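Local coordinates for protein putative transcription regulator (Lactobacillus plantarum WCFS1, PDB 3COL) that probably binds operator DNA as a dimeric TetR-family transcription regulator, through an N-terminal helix-turn-helix domain joined to an all-helical C-terminal domain, at residues N53-A56 with L57-V61; A63-T66 with N67-L70; S161-H164 with T165-N169; I185-M188 with I189-M193. All blocks are in the same frame, centred on the assembly; numbering follows the deposited sequence. Where two conformers were deposited one is given.

Interaction 1 (N53-A56 with L57-V61); sequences NKQA and LIDSV
Leu57 closes the first turn of helix 54-67, its backbone N donating to Asn53 O at 3.1 Å. Its CG lies 3.6 Å from Asn53 O, while CD1 reaches back to Lys54 CA; further out, the buried isobutyl group packs between helices 11-26 and 33-40. Ile58 N then bonds to Lys54 O, and the two side chains run alongside each other in the same direction, with Lys54 CG 3.8 Å from Ile58 CD1. The lysine stays extended past this methyl and carries NZ to Ala29 O. At Asp59 the backbone N donates to Gln55 O, and the side chains add a second link across the same turn: Gln55 NE2 donates a hydrogen bond to Asp59 OD1 at 2.8 Å. A bend at chi2 of Gln55 (60°) folds the amide toward the carboxylate; the acceptor lies in the amide plane, yet the donor comes in 36° above the carboxylate plane. Ser60 N continues the series to Ala56 O, while its OG pairs with Gln16 of helix 11-26. One turn back, Ala56 N donates to Asn53 OD1 at 3.0 Å, nearly straight at 167°. This asparagine N-cap begins the helix that, in the TetR fold, follows the helix-turn-helix and leads out of the DNA-binding domain.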
loop_
_atom_site.group_PDB
_atom_site.type_symbol
_atom_site.label_atom_id
_atom_site.label_comp_id
_atom_site.label_asym_id
_atom_site.label_seq_id
_atom_site.Cartn_x
_atom_site.Cartn_y
_atom_site.Cartn_z
ATOM N N ASN A 53 -10.418 -22.945 12.202
ATOM C CA ASN A 53 -11.367 -21.805 12.097
ATOM C C ASN A 53 -10.944 -20.800 11.045
ATOM O O ASN A 53 -9.904 -20.981 10.427
ATOM C CB ASN A 53 -11.579 -21.137 13.477
ATOM C CG ASN A 53 -10.278 -20.612 14.121
ATOM O OD1 ASN A 53 -9.286 -20.340 13.440
ATOM N ND2 ASN A 53 -10.293 -20.466 15.451
ATOM N N LYS A 54 -11.743 -19.751 10.857
ATOM C CA LYS A 54 -11.509 -18.708 9.863
ATOM C C LYS A 54 -10.118 -18.085 10.045
ATOM O O LYS A 54 -9.388 -17.956 9.082
ATOM C CB LYS A 54 -12.627 -17.648 9.941
ATOM C CG LYS A 54 -12.276 -16.276 9.403
ATOM C CD LYS A 54 -13.369 -15.237 9.736
ATOM C CE LYS A 54 -13.119 -13.876 9.009
ATOM N NZ LYS A 54 -14.263 -12.873 9.336
ATOM N N GLN A 55 -9.739 -17.731 11.272
ATOM C CA GLN A 55 -8.392 -17.174 11.532
ATOM C C GLN A 55 -7.249 -18.091 11.073
ATOM O O GLN A 55 -6.304 -17.625 10.488
ATOM C CB GLN A 55 -8.180 -16.809 13.020
ATOM C CG GLN A 55 -6.970 -15.883 13.246
ATOM C CD GLN A 55 -7.111 -14.546 12.483
ATOM O OE1 GLN A 55 -8.142 -13.865 12.594
ATOM N NE2 GLN A 55 -6.093 -14.181 11.701
ATOM N N ALA A 56 -7.337 -19.384 11.380
ATOM C CA ALA A 56 -6.357 -20.361 10.897
ATOM C C ALA A 56 -6.268 -20.376 9.350
ATOM O O ALA A 56 -5.176 -20.510 8.792
ATOM C CB ALA A 56 -6.664 -21.768 11.461
ATOM N N LEU A 57 -7.404 -20.243 8.668
ATOM C CA LEU A 57 -7.419 -20.195 7.183
ATOM C C LEU A 57 -6.614 -18.975 6.656
ATOM O O LEU A 57 -5.780 -19.109 5.770
ATOM C CB LEU A 57 -8.847 -20.125 6.631
ATOM C CG LEU A 57 -9.739 -21.353 6.818
ATOM C CD1 LEU A 57 -11.217 -21.027 6.568
ATOM C CD2 LEU A 57 -9.265 -22.512 5.907
ATOM N N ILE A 58 -6.873 -17.815 7.241
ATOM C CA ILE A 58 -6.207 -16.548 6.886
ATOM C C ILE A 58 -4.689 -16.616 7.212
ATOM O O ILE A 58 -3.841 -16.223 6.383
ATOM C CB ILE A 58 -6.888 -15.364 7.649
ATOM C CG1 ILE A 58 -8.316 -15.097 7.093
ATOM C CG2 ILE A 58 -6.030 -14.094 7.595
ATOM C CD1 ILE A 58 -9.253 -14.314 8.100
ATOM N N ASP A 59 -4.360 -17.075 8.417
ATOM C CA ASP A 59 -2.985 -17.116 8.862
ATOM C C ASP A 59 -2.167 -18.004 7.933
ATOM O O ASP A 59 -1.013 -17.714 7.676
ATOM C CB ASP A 59 -2.858 -17.642 10.299
ATOM C CG ASP A 59 -3.370 -16.652 11.348
ATOM O OD1 ASP A 59 -3.719 -15.505 10.977
ATOM O OD2 ASP A 59 -3.443 -17.040 12.541
ATOM N N SER A 60 -2.783 -19.100 7.461
ATOM C CA SER A 60 -2.119 -20.058 6.560
ATOM C C SER A 60 -1.754 -19.409 5.223
ATOM O O SER A 60 -0.626 -19.547 4.729
ATOM C CB SER A 60 -2.982 -21.300 6.354
ATOM O OG SER A 60 -2.366 -22.198 5.436
ATOM N N VAL A 61 -2.698 -18.677 4.650
ATOM C CA VAL A 61 -2.432 -17.930 3.428
ATOM C C VAL A 61 -1.418 -16.792 3.652
ATOM O O VAL A 61 -0.546 -16.549 2.800
ATOM C CB VAL A 61 -3.739 -17.405 2.772
ATOM C CG1 VAL A 61 -3.416 -16.486 1.591
ATOM C CG2 VAL A 61 -4.630 -18.612 2.349
#

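Interaction 2 (A63-T66 with N67-L70); sequences ARET and NRIL
Two arginine side chains, Arg64 and Arg68, run next to each other in the same direction, and Arg68 NH2 sits over one face of the Arg64 guanidinium, 3.3 Å from Arg64 NE. The carboxylate of Glu65 holds these like charges together. Arg68 grips it end-on with two nitrogens: NH1 reaches Glu65 OE1 at 2.8 Å and NH2 reaches Glu65 OE2 at 3.1 Å. The fit is not coplanar, since the guanidinium and carboxylate planes are turned 58° apart; OE1 lies at the edge of the guanidinium but is itself met from above the carboxylate plane. Glu65 OE2 also accepts from Arg64 NE at 3.0 Å, almost in line with its C-O bond. Bends at chi2 of Glu65 (-47°) and chi3 of Arg64 (71°) bring these ends together beside the helix. Arg64 NH1 continues to Asp17 of helix 11-26, and Glu65 OE1 also pairs with Ser106 of helix 106-117. In the backbone, Asn67 N bonds to Ala63 O, Arg68 N has a weak bond to Arg64 O beside a shorter one to Glu65 O, and Ile69 N donates to Thr66 O at 3.2 Å. A water carries Thr66 O on to Leu70 N, 2.7 Å from the carbonyl oxygen. The shared, buried carboxylate neutralises part of the charge of both guanidinium groups, which in turn probably favour the ionised glutamate, and the network joins helices 11-26 and 106-117 through the end of helix 54-67.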
loop_
_atom_site.group_PDB
_atom_site.type_symbol
_atom_site.label_atom_id
_atom_site.label_comp_id
_atom_site.label_asym_id
_atom_site.label_seq_id
_atom_site.Cartn_x
_atom_site.Cartn_y
_atom_site.Cartn_z
ATOM N N ALA A 63 1.124 -16.815 5.801
ATOM C CA ALA A 63 2.439 -17.427 5.900
ATOM C C ALA A 63 2.914 -17.986 4.547
ATOM O O ALA A 63 4.089 -17.892 4.234
ATOM C CB ALA A 63 2.465 -18.516 6.987
ATOM N N ARG A 64 2.000 -18.562 3.757
ATOM C CA ARG A 64 2.307 -18.998 2.400
ATOM C C ARG A 64 2.840 -17.872 1.515
ATOM O O ARG A 64 3.911 -18.019 0.894
ATOM C CB ARG A 64 1.079 -19.603 1.713
ATOM C CG ARG A 64 1.401 -20.321 0.388
ATOM C CD ARG A 64 0.158 -20.823 -0.309
ATOM N NE ARG A 64 -0.652 -19.746 -0.872
ATOM C CZ ARG A 64 -1.690 -19.962 -1.685
ATOM N NH1 ARG A 64 -2.025 -21.213 -2.018
ATOM N NH2 ARG A 64 -2.390 -18.931 -2.166
ATOM N N GLU A 65 2.090 -16.773 1.433
ATOM C CA GLU A 65 2.534 -15.629 0.632
ATOM C C GLU A 65 3.880 -15.056 1.107
ATOM O O GLU A 65 4.796 -14.921 0.305
ATOM C CB GLU A 65 1.466 -14.512 0.555
ATOM C CG GLU A 65 0.148 -14.962 -0.139
ATOM C CD GLU A 65 0.394 -15.712 -1.436
ATOM O OE1 GLU A 65 1.045 -15.140 -2.354
ATOM O OE2 GLU A 65 -0.044 -16.877 -1.539
ATOM N N THR A 66 3.996 -14.739 2.401
ATOM C CA THR A 66 5.237 -14.153 2.924
ATOM C C THR A 66 6.432 -15.063 2.779
ATOM O O THR A 66 7.520 -14.614 2.439
ATOM C CB THR A 66 5.104 -13.664 4.377
ATOM O OG1 THR A 66 4.705 -14.742 5.222
ATOM C CG2 THR A 66 4.101 -12.567 4.444
ATOM N N ASN A 67 6.228 -16.353 3.014
ATOM C CA ASN A 67 7.314 -17.325 2.858
ATOM C C ASN A 67 7.775 -17.553 1.419
ATOM O O ASN A 67 8.874 -18.027 1.177
ATOM C CB ASN A 67 6.948 -18.629 3.558
ATOM C CG ASN A 67 7.267 -18.579 5.039
ATOM O OD1 ASN A 67 6.432 -18.197 5.867
ATOM N ND2 ASN A 67 8.508 -18.911 5.374
ATOM N N ARG A 68 6.955 -17.166 0.454
ATOM C CA ARG A 68 7.373 -17.303 -0.934
ATOM C C ARG A 68 8.344 -16.194 -1.390
ATOM O O ARG A 68 8.986 -16.308 -2.435
ATOM C CB ARG A 68 6.150 -17.411 -1.880
ATOM C CG ARG A 68 6.006 -18.786 -2.534
ATOM C CD ARG A 68 5.123 -18.744 -3.801
ATOM N NE ARG A 68 3.733 -19.209 -3.595
ATOM C CZ ARG A 68 2.694 -18.410 -3.374
ATOM N NH1 ARG A 68 2.871 -17.093 -3.294
ATOM N NH2 ARG A 68 1.479 -18.928 -3.235
ATOM N N ILE A 69 8.464 -15.126 -0.619
ATOM C CA ILE A 69 9.287 -14.007 -1.074
ATOM C C ILE A 69 10.800 -14.347 -1.165
ATOM O O ILE A 69 11.414 -14.186 -2.240
ATOM C CB ILE A 69 9.030 -12.745 -0.259
ATOM C CG1 ILE A 69 7.522 -12.436 -0.239
ATOM C CG2 ILE A 69 9.869 -11.550 -0.826
ATOM C CD1 ILE A 69 7.142 -11.274 0.633
ATOM N N LEU A 70 11.367 -14.859 -0.074
ATOM C CA LEU A 70 12.789 -15.201 -0.002
ATOM C C LEU A 70 13.021 -16.668 0.326
ATOM O O LEU A 70 12.392 -17.207 1.231
ATOM C CB LEU A 70 13.466 -14.369 1.092
ATOM C CG LEU A 70 13.300 -12.856 1.025
ATOM C CD1 LEU A 70 13.638 -12.240 2.351
ATOM C CD2 LEU A 70 14.129 -12.258 -0.092
HETATM O O HOH W 1 10.198 -14.856 2.701
#

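Interaction 3 (S161-H164 with T165-N169); sequences STIH and THTTN
His164 and Thr168 meet one turn apart on helix 152-171. From CB, which lies against Thr165 N, the histidine continues to CG, placed anti to its own backbone N (chi1 -172°), a course that leads the ring along the helix toward Thr168. The far side of the imidazole makes the contact: CD2 is 3.7 Å from Thr168 CG2, and NE2 comes to 3.5 Å from the same methyl. At the tip, NE2 is hydrogen-bonded to Thr108 OG1 on helix 106-117, which ties the ring to its neighbour helix. In the backbone, Thr168 N donates to His164 O at 3.0 Å. Ile163 O, one residue back, takes two bonds from Thr167, from N at 2.9 Å and from OG1 at 2.7 Å, reaching it from opposite faces of the carbonyl plane. The chi1 of Thr167, -58°, turns its hydroxyl back toward this oxygen. OG1 also pairs with Ser100 of helix 85-102. On a further side of the helix, Thr165 packs on Leu154 of the second subunit, and Asn169 ND2 is hydrogen-bonded to Ser153 of that subunit. Polar side chains thus do double duty here: the Thr167 hydroxyl strengthens the grip on a main-chain carbonyl while reaching helix 85-102, and the His164 imidazole packs on a methyl while its nitrogen bonds to helix 106-117.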
loop_
_atom_site.group_PDB
_atom_site.type_symbol
_atom_site.label_atom_id
_atom_site.label_comp_id
_atom_site.label_asym_id
_atom_site.label_seq_id
_atom_site.Cartn_x
_atom_site.Cartn_y
_atom_site.Cartn_z
ATOM N N SER A 161 5.864 -0.848 -1.379
ATOM C CA SER A 161 4.810 -0.038 -2.028
ATOM C C SER A 161 5.100 0.255 -3.495
ATOM O O SER A 161 4.213 0.136 -4.335
ATOM C CB SER A 161 4.549 1.250 -1.261
ATOM O OG SER A 161 3.715 2.111 -2.007
ATOM N N THR A 162 6.349 0.597 -3.793
ATOM C CA THR A 162 6.812 0.875 -5.175
ATOM C C THR A 162 6.710 -0.382 -6.060
ATOM O O THR A 162 6.206 -0.300 -7.164
ATOM C CB THR A 162 8.270 1.401 -5.204
ATOM O OG1 THR A 162 8.341 2.598 -4.411
ATOM C CG2 THR A 162 8.767 1.719 -6.637
ATOM N N ILE A 163 7.195 -1.522 -5.552
ATOM C CA ILE A 163 7.078 -2.771 -6.276
ATOM C C ILE A 163 5.624 -3.194 -6.425
ATOM O O ILE A 163 5.217 -3.682 -7.475
ATOM C CB ILE A 163 7.959 -3.870 -5.628
ATOM C CG1 ILE A 163 9.446 -3.524 -5.862
ATOM C CG2 ILE A 163 7.572 -5.254 -6.145
ATOM C CD1 ILE A 163 10.450 -4.362 -4.999
ATOM N N HIS A 164 4.824 -3.005 -5.379
ATOM C CA HIS A 164 3.441 -3.398 -5.482
ATOM C C HIS A 164 2.697 -2.589 -6.561
ATOM O O HIS A 164 2.019 -3.173 -7.376
ATOM C CB HIS A 164 2.741 -3.301 -4.125
ATOM C CG HIS A 164 1.371 -3.881 -4.131
ATOM N ND1 HIS A 164 0.378 -3.447 -3.289
ATOM C CD2 HIS A 164 0.821 -4.858 -4.886
ATOM C CE1 HIS A 164 -0.731 -4.127 -3.532
ATOM N NE2 HIS A 164 -0.487 -4.985 -4.496
ATOM N N THR A 165 2.840 -1.261 -6.548
ATOM C CA THR A 165 2.218 -0.369 -7.534
ATOM C C THR A 165 2.638 -0.740 -8.962
ATOM O O THR A 165 1.809 -0.830 -9.866
ATOM C CB THR A 165 2.539 1.113 -7.249
ATOM O OG1 THR A 165 2.127 1.460 -5.913
ATOM C CG2 THR A 165 1.802 2.039 -8.214
ATOM N N HIS A 166 3.925 -0.968 -9.145
ATOM C CA HIS A 166 4.480 -1.344 -10.443
ATOM C C HIS A 166 3.838 -2.666 -10.909
ATOM O O HIS A 166 3.453 -2.803 -12.058
ATOM C CB HIS A 166 6.018 -1.439 -10.298
ATOM C CG HIS A 166 6.744 -1.812 -11.561
ATOM N ND1 HIS A 166 6.572 -1.141 -12.756
ATOM C CD2 HIS A 166 7.684 -2.759 -11.798
ATOM C CE1 HIS A 166 7.360 -1.671 -13.679
ATOM N NE2 HIS A 166 8.041 -2.656 -13.124
ATOM N N THR A 167 3.694 -3.624 -9.986
ATOM C CA THR A 167 3.086 -4.926 -10.299
ATOM C C THR A 167 1.619 -4.817 -10.724
ATOM O O THR A 167 1.231 -5.385 -11.725
ATOM C CB THR A 167 3.184 -5.866 -9.100
ATOM O OG1 THR A 167 4.581 -5.998 -8.754
ATOM C CG2 THR A 167 2.574 -7.256 -9.445
ATOM N N THR A 168 0.819 -4.067 -9.967
ATOM C CA THR A 168 -0.585 -3.905 -10.300
ATOM C C THR A 168 -0.743 -3.040 -11.558
ATOM O O THR A 168 -1.657 -3.265 -12.340
ATOM C CB THR A 168 -1.407 -3.340 -9.092
ATOM O OG1 THR A 168 -0.909 -2.060 -8.754
ATOM C CG2 THR A 168 -1.264 -4.204 -7.852
ATOM N N ASN A 169 0.160 -2.081 -11.780
ATOM C CA ASN A 169 0.140 -1.323 -13.047
ATOM C C ASN A 169 0.253 -2.273 -14.239
ATOM O O ASN A 169 -0.446 -2.116 -15.264
ATOM C CB ASN A 169 1.294 -0.304 -13.132
ATOM C CG ASN A 169 1.048 0.988 -12.356
ATOM O OD1 ASN A 169 -0.068 1.313 -11.979
ATOM N ND2 ASN A 169 2.142 1.743 -12.109
HETATM O O HOH W 2 3.482 2.956 -4.381
#

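Interaction 4 (I185-M188 with I189-M193); sequences IFQM and IWDAM
Phe186 and Trp190 form the apolar centre, their side chains lying next to each other and pointing the same way from helix 182-193. The indole does not stack squarely on the phenyl ring: the planes are only 17° from parallel but slid apart, with the Phe186 ring and the five-membered ring of Trp190 5.3 Å apart at their centroids. Instead, Trp190 CB covers the phenyl face in a CH-pi contact, 3.8 Å from the Phe186 ring centroid, and Phe186 CZ is the ring atom nearest to it, at 3.7 Å. In both residues CG stands opposite the backbone N (chi1 -173° and -178°), which keeps the two rings in step along one side of the helix, where Phe186 packs on Val93 and Trp190 on Ile89 of helix 85-102. Around the turn, the CG2 branch of Ile185 meets Ile189 CD1 at 4.0 Å, and both isoleucines bear on Thr162 of helix 152-171. The main chain beneath is regular: Trp190 N donates to Phe186 O at 2.8 Å, and Asp191 N to Gln187 O at 3.0 Å. At the polar edge Gln187 and Asp191 extend side by side, with Gln187 CG 3.9 Å from Asp191 OD2. That oxygen forms a salt bridge with Lys148 of the second subunit, while Ala192 packs on its own counterpart there. The CH-pi contact thus sets the aromatic side chains against each other, and their packing joins the helix to helix 85-102; Lys148 of the second subunit probably offsets the negative charge of Asp196 nearby in that subunit and favours ionised Asp191.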
loop_
_atom_site.group_PDB
_atom_site.type_symbol
_atom_site.label_atom_id
_atom_site.label_comp_id
_atom_site.label_asym_id
_atom_site.label_seq_id
_atom_site.Cartn_x
_atom_site.Cartn_y
_atom_site.Cartn_z
ATOM N N ILE A 185 13.289 1.012 -11.802
ATOM C CA ILE A 185 12.470 1.040 -10.595
ATOM C C ILE A 185 13.348 1.137 -9.344
ATOM O O ILE A 185 13.036 1.888 -8.399
ATOM C CB ILE A 185 11.581 -0.226 -10.531
ATOM C CG1 ILE A 185 10.739 -0.403 -11.810
ATOM C CG2 ILE A 185 10.733 -0.245 -9.232
ATOM C CD1 ILE A 185 9.860 0.842 -12.184
ATOM N N PHE A 186 14.453 0.381 -9.328
ATOM C CA PHE A 186 15.398 0.402 -8.200
ATOM C C PHE A 186 16.035 1.776 -8.056
ATOM O O PHE A 186 16.403 2.154 -6.961
ATOM C CB PHE A 186 16.516 -0.648 -8.367
ATOM C CG PHE A 186 17.416 -0.777 -7.135
ATOM C CD1 PHE A 186 16.874 -1.118 -5.887
ATOM C CD2 PHE A 186 18.774 -0.563 -7.222
ATOM C CE1 PHE A 186 17.683 -1.221 -4.759
ATOM C CE2 PHE A 186 19.594 -0.685 -6.105
ATOM C CZ PHE A 186 19.056 -1.005 -4.878
ATOM N N GLN A 187 16.169 2.541 -9.141
ATOM C CA GLN A 187 16.718 3.900 -8.977
ATOM C C GLN A 187 15.828 4.755 -8.012
ATOM O O GLN A 187 16.331 5.441 -7.100
ATOM C CB GLN A 187 16.916 4.582 -10.321
ATOM C CG GLN A 187 17.766 5.863 -10.238
ATOM C CD GLN A 187 17.683 6.669 -11.527
ATOM O OE1 GLN A 187 16.582 6.918 -12.066
ATOM N NE2 GLN A 187 18.833 7.038 -12.055
HETATM N N MSE A 188 14.515 4.690 -8.188
HETATM C CA MSE A 188 13.601 5.398 -7.264
HETATM C C MSE A 188 13.713 4.860 -5.805
HETATM O O MSE A 188 13.858 5.628 -4.857
HETATM C CB MSE A 188 12.156 5.331 -7.753
HETATM C CG MSE A 188 11.153 5.594 -6.590
HETATM SE SE MSE A 188 9.327 5.709 -7.243
HETATM C CE MSE A 188 9.249 7.535 -7.896
ATOM N N ILE A 189 13.669 3.537 -5.642
ATOM C CA ILE A 189 13.703 2.901 -4.312
ATOM C C ILE A 189 15.015 3.154 -3.583
ATOM O O ILE A 189 15.013 3.489 -2.407
ATOM C CB ILE A 189 13.443 1.386 -4.426
ATOM C CG1 ILE A 189 12.004 1.117 -4.925
ATOM C CG2 ILE A 189 13.785 0.656 -3.107
ATOM C CD1 ILE A 189 11.793 -0.328 -5.359
ATOM N N TRP A 190 16.132 2.996 -4.298
ATOM C CA TRP A 190 17.462 3.196 -3.708
ATOM C C TRP A 190 17.737 4.659 -3.366
ATOM O O TRP A 190 18.285 4.948 -2.304
ATOM C CB TRP A 190 18.598 2.612 -4.617
ATOM C CG TRP A 190 20.020 2.743 -4.017
ATOM C CD1 TRP A 190 21.101 3.378 -4.587
ATOM C CD2 TRP A 190 20.489 2.245 -2.737
ATOM N NE1 TRP A 190 22.187 3.295 -3.758
ATOM C CE2 TRP A 190 21.844 2.627 -2.613
ATOM C CE3 TRP A 190 19.878 1.542 -1.671
ATOM C CZ2 TRP A 190 22.618 2.299 -1.484
ATOM C CZ3 TRP A 190 20.632 1.230 -0.551
ATOM C CH2 TRP A 190 21.991 1.608 -0.455
ATOM N N ASP A 191 17.406 5.582 -4.272
ATOM C CA ASP A 191 17.432 7.035 -3.927
ATOM C C ASP A 191 16.619 7.358 -2.652
ATOM O O ASP A 191 17.073 8.131 -1.783
ATOM C CB ASP A 191 16.917 7.912 -5.084
ATOM C CG ASP A 191 17.880 7.947 -6.260
ATOM O OD1 ASP A 191 18.987 7.406 -6.110
ATOM O OD2 ASP A 191 17.535 8.506 -7.329
ATOM N N ALA A 192 15.407 6.805 -2.581
ATOM C CA ALA A 192 14.514 7.005 -1.397
ATOM C C ALA A 192 15.251 6.576 -0.134
ATOM O O ALA A 192 15.299 7.316 0.816
ATOM C CB ALA A 192 13.277 6.193 -1.535
HETATM N N MSE A 193 15.850 5.387 -0.156
HETATM C CA MSE A 193 16.530 4.813 1.021
HETATM C C MSE A 193 17.900 5.421 1.382
HETATM O O MSE A 193 18.227 5.552 2.553
HETATM C CB MSE A 193 16.753 3.295 0.820
HETATM C CG MSE A 193 15.471 2.455 0.593
HETATM SE SE MSE A 193 15.906 0.623 0.187
HETATM C CE MSE A 193 16.359 -0.061 1.966
#

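Interactions 1 and 2 follow each other on helix 54-67, their centres about 15 Å apart, and take the chain from the DNA-binding domain toward the C-terminal helices. Interactions 3 and 4 come later, on the consecutive helices 152-171 and 182-193, with centres about 13 Å apart. These two touch directly, as where Thr162 CG2 lies 3.7 Å from Ile189 CG1, and both also reach the second subunit. Interaction 1 is about 35 Å from interaction 4, centre to centre, on the other side of the chain's centre. The N-terminal DNA-binding end and the dimer contact are therefore well separated, with interaction 2 nearer the middle, consistent with the TetR architecture.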